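Side-chain contact in 3-hexulose-6-phosphate isomerase (Methanocaldococcus jannaschii, PDB 1JEO), which catalyses the interconversion of 3-hexulose 6-phosphate and fructose 6-phosphate, a step toward ribose 5-phosphate: residues M60-M63 / K68-F71. Numbering follows the deposited sequence.
Sequences MRLM and KSYF
The flat group at this contact is the peptide linking L62 to M63: S69 sits over the nitrogen end of one of its faces, with its CB almost directly above M63 N at 3.9 Å. The setting is a beta-alpha-beta crossover of the SIS fold, in which helix 49-64 leaves strand 43-46 and the chain returns after a short turn as strand 69-71, at one edge of the chain's parallel sheet. It is a compact example of close packing between strand and helix, with which a residue as small as serine at the point of contact is consistent: the CA atoms of M63 and S69 are 5.3 Å apart, the nearest such pair between the two segments. No hydrogen bond joins the two segments, and the touch is by van der Waals packing. L62 lies alongside the serine, its CB 3.7 Å from S69 OG and its CD1 at 4.0 Å, while its isobutyl group also meets I43 of the neighbouring strand and I158 and I161 of helix 144-164. M63 contributes less: its CB stands 4.2 Å from that of S69, and the thioether then leads away. S69 turns its hydroxyl away from its own backbone N (chi1 -171°), which carries OG to the helix, where it is hydrogen-bonded to A59 O, a backbone carbonyl of the preceding helical turn.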
loop_
_atom_site.group_PDB
_atom_site.type_symbol
_atom_site.label_atom_id
_atom_site.label_comp_id
_atom_site.label_asym_id
_atom_site.label_seq_id
_atom_site.Cartn_x
_atom_site.Cartn_y
_atom_site.Cartn_z
ATOM N N MET A 60 8.628 0.592 5.536
ATOM C CA MET A 60 9.908 1.189 5.920
ATOM C C MET A 60 9.869 2.709 5.725
ATOM O O MET A 60 10.280 3.464 6.611
ATOM C CB MET A 60 11.046 0.593 5.085
ATOM C CG MET A 60 12.427 1.111 5.454
ATOM S SD MET A 60 13.726 0.474 4.422
ATOM C CE MET A 60 14.012 -1.089 5.238
ATOM N N ARG A 61 9.310 3.139 4.594
ATOM C CA ARG A 61 9.217 4.559 4.272
ATOM C C ARG A 61 8.271 5.343 5.203
ATOM O O ARG A 61 8.574 6.483 5.559
ATOM C CB ARG A 61 8.893 4.747 2.785
ATOM C CG ARG A 61 9.372 6.066 2.187
ATOM C CD ARG A 61 10.874 6.323 2.251
ATOM N NE ARG A 61 11.557 6.046 0.988
ATOM C CZ ARG A 61 12.815 5.628 0.893
ATOM N NH1 ARG A 61 13.542 5.427 1.984
ATOM N NH2 ARG A 61 13.349 5.396 -0.297
ATOM N N LEU A 62 7.193 4.701 5.668
ATOM C CA LEU A 62 6.244 5.326 6.603
ATOM C C LEU A 62 6.917 5.540 7.956
ATOM O O LEU A 62 6.679 6.547 8.634
ATOM C CB LEU A 62 4.999 4.464 6.793
ATOM C CG LEU A 62 3.876 4.544 5.761
ATOM C CD1 LEU A 62 2.781 3.583 6.176
ATOM C CD2 LEU A 62 3.325 5.971 5.651
ATOM N N MET A 63 7.803 4.604 8.298
ATOM C CA MET A 63 8.581 4.643 9.531
ATOM C C MET A 63 9.572 5.812 9.435
ATOM O O MET A 63 9.736 6.561 10.401
ATOM C CB MET A 63 9.301 3.299 9.720
ATOM C CG MET A 63 10.176 3.155 10.959
ATOM S SD MET A 63 11.855 3.794 10.755
ATOM C CE MET A 63 11.821 4.885 12.070
ATOM N N LYS A 68 4.166 5.185 13.314
ATOM C CA LYS A 68 4.388 3.903 13.992
ATOM C C LYS A 68 3.913 2.849 12.985
ATOM O O LYS A 68 2.733 2.493 12.925
ATOM C CB LYS A 68 3.624 3.834 15.323
ATOM C CG LYS A 68 4.157 4.809 16.381
ATOM C CD LYS A 68 3.781 4.412 17.810
ATOM C CE LYS A 68 2.344 4.775 18.164
ATOM N NZ LYS A 68 1.975 4.327 19.541
ATOM N N SER A 69 4.844 2.469 12.113
ATOM C CA SER A 69 4.603 1.523 11.030
ATOM C C SER A 69 5.119 0.129 11.338
ATOM O O SER A 69 6.171 -0.024 11.963
ATOM C CB SER A 69 5.271 2.046 9.761
ATOM O OG SER A 69 4.908 1.282 8.629
ATOM N N TYR A 70 4.362 -0.887 10.920
ATOM C CA TYR A 70 4.733 -2.285 11.144
ATOM C C TYR A 70 4.352 -3.171 9.971
ATOM O O TYR A 70 3.424 -2.863 9.219
ATOM C CB TYR A 70 4.042 -2.851 12.403
ATOM C CG TYR A 70 4.410 -2.161 13.697
ATOM C CD1 TYR A 70 3.512 -1.263 14.316
ATOM C CD2 TYR A 70 5.682 -2.352 14.286
ATOM C CE1 TYR A 70 3.877 -0.556 15.497
ATOM C CE2 TYR A 70 6.057 -1.652 15.468
ATOM C CZ TYR A 70 5.147 -0.759 16.060
ATOM O OH TYR A 70 5.502 -0.074 17.198
ATOM N N PHE A 71 5.121 -4.238 9.782
ATOM C CA PHE A 71 4.810 -5.221 8.753
ATOM C C PHE A 71 4.413 -6.479 9.525
ATOM O O PHE A 71 5.163 -6.939 10.388
ATOM C CB PHE A 71 5.992 -5.505 7.817
ATOM C CG PHE A 71 5.597 -6.275 6.580
ATOM C CD1 PHE A 71 5.037 -5.606 5.475
ATOM C CD2 PHE A 71 5.715 -7.682 6.533
ATOM C CE1 PHE A 71 4.589 -6.325 4.336
ATOM C CE2 PHE A 71 5.268 -8.417 5.404
ATOM C CZ PHE A 71 4.704 -7.736 4.302
#